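Local coordinates for protein zinc peptidase (PDB 2GU1) that cleaves the peptide cross-links between adjacent peptidoglycan strands as a zinc-dependent DD-endopeptidase, probably so that new glycan can be inserted and the cell wall can expand, at residues A[71-75]-A[160-164]; A[97-103]-A[150-156]; A[44-49]-A[67-71]; A[7-12]-A[51-57]. All blocks are in the same frame, centred on the assembly; numbering follows the deposited sequence.

Interaction 1 (A[71-75]-A[160-164]); sequences MSIVE and HNTGN
The methyl of Thr162 points into the elbow between Ile73 and Val74, and this apolar cluster is the centre of the contact. Val74 comes in at about a right angle, its CG1 reaching to 3.6 Å from Thr162 CG2. Ile73 lies across the same methyl at a slant, with its CG1 3.8 Å from Thr162 CG2. Beyond this, the extended Ile73 chain runs on to His160, where CD1 lies 3.8 Å from His160 CB and the two side chains again meet nearly perpendicularly. Rotation about the CA-CB bond of Thr162 (chi1 70°) explains the arrangement: it turns OG1 back to its own chain, where it accepts from Asn164 N in an ST turn, and presents CG2 to residues 73 and 74. A second ST turn, Val74 N to Ser72 OG at 3.0 Å, lies within the type I beta turn from Ser72 to Glu75, at whose base Met71 and Ser72 face Glu75 in a classic beta bulge. One water joins the two backbones, accepting from Ile73 N at 3.0 Å and donating to Thr162 O at 2.8 Å. The contact therefore brings the tip of the hairpin between strands 64-70 and 75-81 of the LysM-like domain against the second, Csd3-type domain, near the start of strand 160-173. There Thr162 OG1 also bonds to Gln155 O of strand 147-157, whose Leu157 packs against both Ile73 and Val74.

Interaction 2 (A[97-103]-A[150-156]); sequences EWREILF and ILVKQQY
Glu97 to Phe103 and Ile150 to Tyr156 pair as antiparallel strands at the edge of the five-stranded sheet of the Csd3-type domain. The hydrogen-bonded pairs Glu97-Tyr156, Arg99-Gln154, Ile101-Val152 and Phe103-Ile150 each exchange two backbone bonds, the straightest being Val152 N to Ile101 O at 2.8 Å and 173°. The end bearing Phe103 is the apolar, more buried part. The edge of its ring meets Val152, with CD1 3.8 Å from Val152 CG2, while Ile101 CD1 lies over the centre of one ring face. Behind them Ile150 touches Ile128 and Val152 touches Gln124 of helix 122-132.

The more exposed residues make polar and stacking contacts. On the face bearing Trp98 and Glu100, Trp98 lies over Gln155, whose CB sits almost on the normal of the six-membered ring, 3.4 Å from its centroid, in a CH-pi contact. Lys153 and Glu100 run side by side there, and NZ reaches OE1 at 3.2 Å in a salt bridge that uses the anti lone pair of the carboxylate. On the other face Arg99 bends at chi3 (57°) to lay its guanidinium flat on Tyr156, with planes 9° apart and CZ 3.8 Å from the ring centroid. A water bonds to Arg99 NH1, Gln154 NE2 and Tyr156 OH, tying their outer ends together. Such a cation-pi stack probably stabilises the arginine's positive charge while its NH1 stays hydrated. The backbone ladder is thus common to the whole pairing, with charge and stacking added toward Glu97 and apolar packing toward Phe103.

Interaction 3 (A[44-49]-A[67-71]); sequences QLDMIQ and LIYHM
Tyr69 OH and the backbone N of Gln49 both bond to the same acceptor, Glu52 OE1, so one carboxylate oxygen ties the tyrosine of strand 64-70 to the loop 44-49. The contact belongs to the LysM-like domain, where this loop, coming after helix 29-38, packs on one face of the antiparallel sheet. The Tyr69 ring carries most of it. With CG anti to the backbone N (chi1 168°), the ring extends from its strand toward the loop, and its two faces meet different partners. Ile48 CG2 stands over one face, 4.2 Å from the ring centroid in a CH-pi contact; Met71 CG, two residues on from the tyrosine, where the chain turns a corner, lies over the opposite face. Leu45 slides past the ring in the reverse direction, its CD2 3.8 Å from Tyr69 CD2, and its other methyl, CD1, reaches Leu67 CD2 at 4.3 Å. Leu18 and Ile21 of helix 18-24 back Leu45 and Ile48 respectively, extending the apolar layer to the helical side. The loop itself is shaped by a short 3-10 segment at 45-46, with Met47 N bonded to Gln44 O at 3.2 Å. Gln44 bends at chi2 and crosses Met71 at about a right angle, while its NE2 donates to Tyr89 OH. The same Gln44 carbonyl that receives Met47 N also comes obliquely to the tyrosine ring, its O 3.3 Å from Tyr69 CE2.

Interaction 4 (A[7-12]-A[51-57]); sequences RIHYMV and GEELELM
Ile8 and Tyr10 pair with Leu56 and Leu54 in an antiparallel ladder that joins the first strand of the LysM-like domain to strand 53-58. Two helices, 18-24 and 29-38, lie between these strands in the chain, consistent with the beta-alpha-alpha-beta order of LysM folds. Backbone bonds come first: each of these pairs exchanges two, such as Leu54 N to Tyr10 O at 2.8 Å and 172°. Beyond the strand, Val12 N bonds to Glu52 O and Gly51 N to Val12 O, both at 2.8 Å. CA-H...O contacts fill in between, among them Glu55 CA to Ile8 O at 3.3 Å.

Apolar contacts lie on the face of Ile8, Tyr10, Leu54 and Leu56, where Ile8 CB and Leu56 CB stand 4.0 Å apart. Helix 18-24 packs on this face: Leu54 touches its Leu18 and Ile21, and Tyr10, which also touches Ile21, sends its OH to Asp16.

Charged and sulfur contacts gather round the face bearing His9 and Glu55. Arg7 and Glu55 form a salt bridge whose geometry is less sure, because the carboxylate oxygen involved is modelled too close to His9; Glu55 OE1 bonds to His70 NE2. Met57 runs beside Arg7 in the same direction, and its double bend at chi2 and chi3 lays the terminal methyl over one face of the guanidinium, with CE 3.6 Å from Arg7 NH2.

Interactions 3 and 4 cross along the chain within the LysM-like domain, with centres 9 Å apart. They meet where Leu67 CD1 packs 3.3 Å from Leu56 CD2 and where strands 53-58 and 64-70 pair, Ile68 O to Glu55 N at 2.8 Å. Interaction 1 shares Met71 with interaction 3, their centres 13 Å apart, and brings the turn at 71-75 against the second domain. There it meets interaction 2, nested inside the loop it closes, through neighbouring strands (Asn164 O to Gln155 N, 3.0 Å). Interactions 2 and 4 stay about 12 Å apart at their nearest atoms. All four lie away from the zinc site of His232, Asp236 and His313 in the peptidase domain.

Interaction 1 (A[71-75]-A[160-164])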
# COMPACT_ATOMS: atom_id res chain seq x y z
N MET A 71 7.27 0.90 11.65
CA MET A 71 6.08 1.38 10.97
C MET A 71 4.93 1.53 11.97
O MET A 71 4.08 2.40 11.82
CB MET A 71 5.68 0.41 9.85
CG MET A 71 6.62 0.47 8.67
SD MET A 71 6.67 -1.05 7.69
CE MET A 71 8.02 -1.89 8.48
N SER A 72 4.92 0.67 12.97
CA SER A 72 3.92 0.71 14.04
C SER A 72 4.51 -0.08 15.19
O SER A 72 5.58 -0.66 15.07
CB SER A 72 2.60 0.06 13.60
OG SER A 72 2.68 -1.36 13.66
N ILE A 73 3.80 -0.12 16.32
CA ILE A 73 4.31 -0.87 17.46
C ILE A 73 4.22 -2.39 17.26
O ILE A 73 4.72 -3.15 18.07
CB ILE A 73 3.56 -0.46 18.76
CG1 ILE A 73 2.06 -0.70 18.62
CG2 ILE A 73 3.83 1.01 19.06
CD1 ILE A 73 1.25 -0.19 19.81
N VAL A 74 3.61 -2.81 16.15
CA VAL A 74 3.49 -4.23 15.86
C VAL A 74 4.13 -4.62 14.52
O VAL A 74 4.02 -5.77 14.09
CB VAL A 74 2.01 -4.71 15.87
CG1 VAL A 74 1.42 -4.54 17.26
CG2 VAL A 74 1.19 -3.93 14.84
N GLU A 75 4.80 -3.67 13.87
CA GLU A 75 5.43 -3.93 12.58
C GLU A 75 6.71 -3.13 12.38
O GLU A 75 6.73 -1.91 12.60
CB GLU A 75 4.44 -3.61 11.45
CG GLU A 75 3.12 -4.35 11.56
CD GLU A 75 2.13 -3.98 10.47
OE1 GLU A 75 1.05 -4.61 10.41
OE2 GLU A 75 2.42 -3.06 9.67
N HIS A 160 -2.33 -0.71 24.17
CA HIS A 160 -2.05 0.34 23.21
C HIS A 160 -2.65 0.11 21.84
O HIS A 160 -2.55 -0.98 21.27
CB HIS A 160 -0.54 0.52 23.08
CG HIS A 160 0.14 0.87 24.37
ND1 HIS A 160 -0.04 2.09 24.99
CD2 HIS A 160 0.96 0.16 25.17
CE1 HIS A 160 0.65 2.11 26.12
NE2 HIS A 160 1.27 0.95 26.25
N ASN A 161 -3.29 1.15 21.32
CA ASN A 161 -3.91 1.11 20.01
C ASN A 161 -2.76 1.26 19.01
O ASN A 161 -1.97 2.20 19.09
CB ASN A 161 -4.90 2.27 19.88
CG ASN A 161 -5.74 2.21 18.61
OD1 ASN A 161 -6.79 2.84 18.53
ND2 ASN A 161 -5.26 1.46 17.62
N THR A 162 -2.67 0.32 18.08
CA THR A 162 -1.60 0.34 17.08
C THR A 162 -1.87 1.36 15.98
O THR A 162 -0.95 1.81 15.30
CB THR A 162 -1.41 -1.04 16.43
OG1 THR A 162 -2.55 -1.33 15.60
CG2 THR A 162 -1.29 -2.11 17.50
N GLY A 163 -3.13 1.73 15.82
CA GLY A 163 -3.48 2.67 14.77
C GLY A 163 -4.00 1.93 13.55
O GLY A 163 -4.54 2.53 12.62
N ASN A 164 -3.82 0.61 13.54
CA ASN A 164 -4.27 -0.22 12.43
C ASN A 164 -5.75 -0.54 12.65
O ASN A 164 -6.16 -0.88 13.75
CB ASN A 164 -3.46 -1.52 12.39
CG ASN A 164 -2.02 -1.30 11.94
OD1 ASN A 164 -1.13 -2.10 12.23
ND2 ASN A 164 -1.78 -0.21 11.22
O HOH W 1 1.59 1.90 16.45

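Interaction 2 (A[97-103]-A[150-156])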
# COMPACT_ATOMS: atom_id res chain seq x y z
N GLU A 97 -3.92 -7.96 19.51
CA GLU A 97 -5.31 -8.40 19.55
C GLU A 97 -6.19 -7.40 18.81
O GLU A 97 -5.91 -6.20 18.79
CB GLU A 97 -5.82 -8.52 20.99
CG GLU A 97 -4.82 -9.06 22.00
CD GLU A 97 -4.09 -7.94 22.72
OE1 GLU A 97 -4.77 -7.13 23.39
OE2 GLU A 97 -2.85 -7.87 22.61
N TRP A 98 -7.26 -7.91 18.20
CA TRP A 98 -8.18 -7.06 17.47
C TRP A 98 -9.47 -6.92 18.25
O TRP A 98 -10.01 -7.91 18.76
CB TRP A 98 -8.48 -7.64 16.09
CG TRP A 98 -7.30 -7.63 15.17
CD1 TRP A 98 -6.27 -8.52 15.14
CD2 TRP A 98 -7.03 -6.67 14.14
NE1 TRP A 98 -5.36 -8.18 14.16
CE2 TRP A 98 -5.80 -7.04 13.53
CE3 TRP A 98 -7.69 -5.52 13.68
CZ2 TRP A 98 -5.24 -6.31 12.48
CZ3 TRP A 98 -7.13 -4.79 12.64
CH2 TRP A 98 -5.91 -5.19 12.05
N ARG A 99 -9.98 -5.70 18.34
CA ARG A 99 -11.22 -5.45 19.06
C ARG A 99 -12.24 -4.85 18.11
O ARG A 99 -11.89 -4.13 17.16
CB ARG A 99 -11.00 -4.50 20.23
CG ARG A 99 -10.47 -3.13 19.84
CD ARG A 99 -10.51 -2.17 21.02
NE ARG A 99 -9.76 -2.65 22.18
CZ ARG A 99 -9.64 -1.98 23.33
NH1 ARG A 99 -10.22 -0.80 23.48
NH2 ARG A 99 -8.93 -2.50 24.33
N GLU A 100 -13.51 -5.15 18.34
CA GLU A 100 -14.55 -4.62 17.48
C GLU A 100 -15.14 -3.36 18.08
O GLU A 100 -15.35 -3.28 19.29
CB GLU A 100 -15.63 -5.66 17.26
CG GLU A 100 -15.14 -6.85 16.46
CD GLU A 100 -16.26 -7.76 16.02
OE1 GLU A 100 -15.98 -8.72 15.27
OE2 GLU A 100 -17.42 -7.50 16.42
N ILE A 101 -15.39 -2.38 17.23
CA ILE A 101 -15.97 -1.14 17.68
C ILE A 101 -17.08 -0.74 16.70
O ILE A 101 -16.93 -0.82 15.47
CB ILE A 101 -14.88 -0.04 17.81
CG1 ILE A 101 -15.45 1.20 18.50
CG2 ILE A 101 -14.31 0.29 16.45
CD1 ILE A 101 -16.41 2.01 17.68
N LEU A 102 -18.20 -0.31 17.26
CA LEU A 102 -19.35 0.07 16.47
C LEU A 102 -19.53 1.59 16.46
O LEU A 102 -19.72 2.21 17.50
CB LEU A 102 -20.58 -0.62 17.04
CG LEU A 102 -21.80 -0.87 16.16
CD1 LEU A 102 -21.40 -1.75 14.97
CD2 LEU A 102 -22.88 -1.55 16.99
N PHE A 103 -19.45 2.19 15.28
CA PHE A 103 -19.64 3.62 15.16
C PHE A 103 -21.05 3.84 14.63
O PHE A 103 -21.33 3.60 13.45
CB PHE A 103 -18.62 4.25 14.22
CG PHE A 103 -17.21 4.25 14.74
CD1 PHE A 103 -16.32 3.24 14.39
CD2 PHE A 103 -16.77 5.26 15.58
CE1 PHE A 103 -15.01 3.24 14.87
CE2 PHE A 103 -15.46 5.27 16.07
CZ PHE A 103 -14.57 4.26 15.71
N ILE A 150 -21.49 1.33 11.73
CA ILE A 150 -20.27 0.88 11.07
C ILE A 150 -19.48 -0.02 12.00
O ILE A 150 -19.11 0.40 13.10
CB ILE A 150 -19.37 2.08 10.72
CG1 ILE A 150 -20.19 3.17 10.03
CG2 ILE A 150 -18.21 1.62 9.83
CD1 ILE A 150 -20.88 2.72 8.73
N LEU A 151 -19.23 -1.26 11.59
CA LEU A 151 -18.45 -2.17 12.43
C LEU A 151 -16.99 -2.12 11.99
O LEU A 151 -16.67 -2.43 10.84
CB LEU A 151 -18.97 -3.61 12.32
CG LEU A 151 -18.17 -4.58 13.21
CD1 LEU A 151 -18.49 -4.27 14.67
CD2 LEU A 151 -18.53 -6.03 12.90
N VAL A 152 -16.11 -1.72 12.90
CA VAL A 152 -14.68 -1.62 12.62
C VAL A 152 -13.88 -2.54 13.55
O VAL A 152 -14.26 -2.78 14.69
CB VAL A 152 -14.18 -0.16 12.82
CG1 VAL A 152 -12.68 -0.06 12.59
CG2 VAL A 152 -14.93 0.77 11.88
N LYS A 153 -12.78 -3.06 13.03
CA LYS A 153 -11.88 -3.90 13.79
C LYS A 153 -10.66 -3.04 14.04
O LYS A 153 -10.11 -2.47 13.10
CB LYS A 153 -11.48 -5.15 13.00
CG LYS A 153 -12.50 -6.26 13.03
CD LYS A 153 -11.93 -7.54 12.42
CE LYS A 153 -12.84 -8.73 12.72
NZ LYS A 153 -12.97 -8.96 14.18
N GLN A 154 -10.26 -2.92 15.30
CA GLN A 154 -9.09 -2.13 15.66
C GLN A 154 -8.04 -3.02 16.29
O GLN A 154 -8.33 -3.79 17.20
CB GLN A 154 -9.47 -1.03 16.65
CG GLN A 154 -10.18 0.17 16.04
CD GLN A 154 -10.58 1.18 17.09
OE1 GLN A 154 -10.83 2.35 16.78
NE2 GLN A 154 -10.67 0.74 18.33
N GLN A 155 -6.80 -2.91 15.81
CA GLN A 155 -5.73 -3.72 16.35
C GLN A 155 -5.08 -3.01 17.53
O GLN A 155 -4.81 -1.81 17.48
CB GLN A 155 -4.69 -4.03 15.27
CG GLN A 155 -3.52 -4.88 15.74
CD GLN A 155 -2.54 -5.16 14.61
OE1 GLN A 155 -2.25 -4.29 13.80
NE2 GLN A 155 -2.02 -6.39 14.56
N TYR A 156 -4.85 -3.77 18.59
CA TYR A 156 -4.21 -3.26 19.79
C TYR A 156 -3.02 -4.14 20.13
O TYR A 156 -2.90 -5.26 19.64
CB TYR A 156 -5.19 -3.28 20.98
CG TYR A 156 -5.97 -2.01 21.16
CD1 TYR A 156 -6.87 -1.58 20.18
CD2 TYR A 156 -5.80 -1.21 22.29
CE1 TYR A 156 -7.58 -0.38 20.33
CE2 TYR A 156 -6.50 -0.02 22.45
CZ TYR A 156 -7.39 0.39 21.47
OH TYR A 156 -8.09 1.56 21.62
O HOH W 2 -11.07 1.23 21.05

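Interaction 3 (A[44-49]-A[67-71])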
# COMPACT_ATOMS: atom_id res chain seq x y z
N GLN A 44 9.52 0.19 1.35
CA GLN A 44 8.90 0.54 2.63
C GLN A 44 9.33 1.96 3.06
O GLN A 44 8.53 2.74 3.57
CB GLN A 44 9.37 -0.43 3.72
CG GLN A 44 9.21 -1.91 3.39
CD GLN A 44 7.86 -2.46 3.78
OE1 GLN A 44 6.83 -1.96 3.34
NE2 GLN A 44 7.86 -3.49 4.61
N LEU A 45 10.59 2.28 2.85
CA LEU A 45 11.13 3.57 3.26
C LEU A 45 10.60 4.80 2.54
O LEU A 45 10.68 5.91 3.06
CB LEU A 45 12.66 3.51 3.20
CG LEU A 45 13.22 2.49 4.21
CD1 LEU A 45 14.69 2.20 3.91
CD2 LEU A 45 13.03 3.02 5.64
N ASP A 46 10.03 4.62 1.35
CA ASP A 46 9.48 5.75 0.61
C ASP A 46 8.18 6.25 1.23
O ASP A 46 7.76 7.39 1.01
CB ASP A 46 9.21 5.37 -0.84
CG ASP A 46 10.36 5.70 -1.76
OD1 ASP A 46 10.20 5.52 -2.98
OD2 ASP A 46 11.43 6.14 -1.27
N MET A 47 7.53 5.40 2.02
CA MET A 47 6.27 5.77 2.64
C MET A 47 6.36 6.18 4.11
O MET A 47 5.36 6.10 4.81
CB MET A 47 5.26 4.63 2.49
CG MET A 47 5.61 3.36 3.26
SD MET A 47 4.35 2.05 3.13
CE MET A 47 4.96 1.11 1.73
N ILE A 48 7.54 6.61 4.57
CA ILE A 48 7.68 7.01 5.97
C ILE A 48 6.75 8.17 6.27
O ILE A 48 6.68 9.14 5.51
CB ILE A 48 9.12 7.44 6.33
CG1 ILE A 48 9.56 8.60 5.43
CG2 ILE A 48 10.04 6.26 6.24
CD1 ILE A 48 10.86 9.25 5.87
N GLN A 49 6.05 8.07 7.39
CA GLN A 49 5.09 9.09 7.81
C GLN A 49 5.47 9.69 9.16
O GLN A 49 6.09 9.03 9.99
CB GLN A 49 3.70 8.46 7.92
CG GLN A 49 3.16 7.85 6.63
CD GLN A 49 2.79 8.89 5.61
OE1 GLN A 49 2.01 9.80 5.90
NE2 GLN A 49 3.33 8.77 4.40
N LEU A 67 19.52 -0.59 10.68
CA LEU A 67 18.43 0.39 10.68
C LEU A 67 17.12 -0.35 10.93
O LEU A 67 16.84 -1.36 10.27
CB LEU A 67 18.34 1.11 9.33
CG LEU A 67 17.04 1.86 9.05
CD1 LEU A 67 16.98 3.11 9.91
CD2 LEU A 67 16.94 2.22 7.57
N ILE A 68 16.32 0.14 11.87
CA ILE A 68 15.03 -0.47 12.16
C ILE A 68 13.97 0.59 11.89
O ILE A 68 13.98 1.68 12.49
CB ILE A 68 14.89 -0.95 13.63
CG1 ILE A 68 15.99 -1.97 13.97
CG2 ILE A 68 13.54 -1.63 13.84
CD1 ILE A 68 17.35 -1.34 14.18
N TYR A 69 13.06 0.29 10.96
CA TYR A 69 11.98 1.20 10.61
C TYR A 69 10.72 0.70 11.31
O TYR A 69 10.12 -0.30 10.90
CB TYR A 69 11.81 1.26 9.08
CG TYR A 69 10.55 1.93 8.57
CD1 TYR A 69 9.91 2.94 9.30
CD2 TYR A 69 10.00 1.57 7.33
CE1 TYR A 69 8.75 3.58 8.80
CE2 TYR A 69 8.86 2.19 6.83
CZ TYR A 69 8.24 3.19 7.57
OH TYR A 69 7.11 3.78 7.07
N HIS A 70 10.36 1.37 12.40
CA HIS A 70 9.17 1.03 13.17
C HIS A 70 7.94 1.66 12.51
O HIS A 70 7.62 2.83 12.77
CB HIS A 70 9.31 1.55 14.61
CG HIS A 70 10.40 0.87 15.39
ND1 HIS A 70 10.25 -0.38 15.96
CD2 HIS A 70 11.68 1.25 15.66
CE1 HIS A 70 11.38 -0.73 16.55
NE2 HIS A 70 12.26 0.24 16.38
N MET A 71 7.27 0.90 11.65
CA MET A 71 6.08 1.38 10.97
C MET A 71 4.93 1.53 11.97
O MET A 71 4.08 2.40 11.82
CB MET A 71 5.68 0.41 9.85
CG MET A 71 6.62 0.47 8.67
SD MET A 71 6.67 -1.05 7.69
CE MET A 71 8.02 -1.89 8.48

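Interaction 4 (A[7-12]-A[51-57])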
# COMPACT_ATOMS: atom_id res chain seq x y z
N ARG A 7 23.29 3.91 19.57
CA ARG A 7 21.87 3.83 19.10
C ARG A 7 21.22 5.21 19.00
O ARG A 7 21.27 6.00 19.94
CB ARG A 7 21.05 2.95 20.05
CG ARG A 7 19.58 2.89 19.68
CD ARG A 7 18.83 1.93 20.58
NE ARG A 7 19.47 0.62 20.63
CZ ARG A 7 18.90 -0.47 21.14
NH1 ARG A 7 17.67 -0.42 21.64
NH2 ARG A 7 19.57 -1.61 21.16
N ILE A 8 20.60 5.47 17.85
CA ILE A 8 19.92 6.74 17.60
C ILE A 8 18.42 6.54 17.37
O ILE A 8 18.01 5.76 16.51
CB ILE A 8 20.51 7.45 16.36
CG1 ILE A 8 22.00 7.74 16.57
CG2 ILE A 8 19.74 8.72 16.07
CD1 ILE A 8 22.69 8.35 15.37
N HIS A 9 17.61 7.26 18.14
CA HIS A 9 16.17 7.16 18.00
C HIS A 9 15.70 8.43 17.29
O HIS A 9 15.91 9.53 17.79
CB HIS A 9 15.50 7.06 19.38
CG HIS A 9 15.75 5.76 20.07
ND1 HIS A 9 15.21 4.57 19.63
CD2 HIS A 9 16.48 5.46 21.17
CE1 HIS A 9 15.60 3.59 20.44
NE2 HIS A 9 16.37 4.10 21.38
N TYR A 10 15.09 8.26 16.12
CA TYR A 10 14.60 9.40 15.35
C TYR A 10 13.12 9.27 15.05
O TYR A 10 12.68 8.29 14.46
CB TYR A 10 15.34 9.52 14.01
CG TYR A 10 14.95 10.77 13.23
CD1 TYR A 10 15.60 11.98 13.45
CD2 TYR A 10 13.87 10.75 12.34
CE1 TYR A 10 15.20 13.14 12.80
CE2 TYR A 10 13.46 11.92 11.68
CZ TYR A 10 14.13 13.10 11.93
OH TYR A 10 13.74 14.27 11.31
N MET A 11 12.33 10.25 15.48
CA MET A 11 10.90 10.22 15.20
C MET A 11 10.66 11.05 13.93
O MET A 11 11.03 12.22 13.85
CB MET A 11 10.08 10.78 16.36
CG MET A 11 8.59 10.87 16.03
SD MET A 11 7.54 10.95 17.49
CE MET A 11 7.36 9.19 17.86
N VAL A 12 10.04 10.42 12.94
CA VAL A 12 9.75 11.11 11.68
C VAL A 12 8.82 12.30 11.87
O VAL A 12 7.83 12.22 12.60
CB VAL A 12 9.14 10.15 10.65
CG1 VAL A 12 8.92 10.88 9.33
CG2 VAL A 12 10.06 8.94 10.46
N GLY A 51 5.60 10.62 12.85
CA GLY A 51 5.15 9.82 13.97
C GLY A 51 5.78 8.45 14.02
O GLY A 51 5.86 7.84 15.09
N GLU A 52 6.20 7.93 12.87
CA GLU A 52 6.84 6.62 12.84
C GLU A 52 8.25 6.86 13.37
O GLU A 52 8.67 8.01 13.51
CB GLU A 52 6.87 6.06 11.42
CG GLU A 52 5.47 5.91 10.82
CD GLU A 52 5.49 5.33 9.42
OE1 GLU A 52 6.41 5.67 8.65
OE2 GLU A 52 4.58 4.54 9.09
N GLU A 53 8.97 5.80 13.66
CA GLU A 53 10.31 5.95 14.20
C GLU A 53 11.36 5.14 13.48
O GLU A 53 11.10 4.01 13.05
CB GLU A 53 10.34 5.52 15.67
CG GLU A 53 9.42 6.31 16.59
CD GLU A 53 9.44 5.75 18.00
OE1 GLU A 53 10.54 5.69 18.59
OE2 GLU A 53 8.36 5.38 18.52
N LEU A 54 12.55 5.72 13.36
CA LEU A 54 13.68 5.04 12.76
C LEU A 54 14.68 4.85 13.88
O LEU A 54 14.89 5.75 14.71
CB LEU A 54 14.29 5.88 11.63
CG LEU A 54 13.49 6.06 10.34
CD1 LEU A 54 14.28 6.94 9.37
CD2 LEU A 54 13.19 4.71 9.70
N GLU A 55 15.29 3.68 13.94
CA GLU A 55 16.27 3.40 14.98
C GLU A 55 17.56 3.05 14.25
O GLU A 55 17.58 2.11 13.47
CB GLU A 55 15.77 2.22 15.83
CG GLU A 55 16.61 1.87 17.03
CD GLU A 55 15.86 0.95 17.99
OE1 GLU A 55 15.03 0.14 17.52
OE2 GLU A 55 16.11 1.02 19.21
N LEU A 56 18.61 3.84 14.47
CA LEU A 56 19.89 3.59 13.82
C LEU A 56 20.88 3.00 14.83
O LEU A 56 21.07 3.56 15.92
CB LEU A 56 20.50 4.88 13.25
CG LEU A 56 19.72 5.92 12.43
CD1 LEU A 56 20.64 6.47 11.33
CD2 LEU A 56 18.47 5.34 11.84
N MET A 57 21.50 1.89 14.48
CA MET A 57 22.48 1.24 15.35
C MET A 57 23.86 1.47 14.73
O MET A 57 24.14 1.00 13.63
CB MET A 57 22.21 -0.26 15.43
CG MET A 57 20.75 -0.61 15.61
SD MET A 57 20.08 -0.13 17.20
CE MET A 57 19.15 -1.63 17.63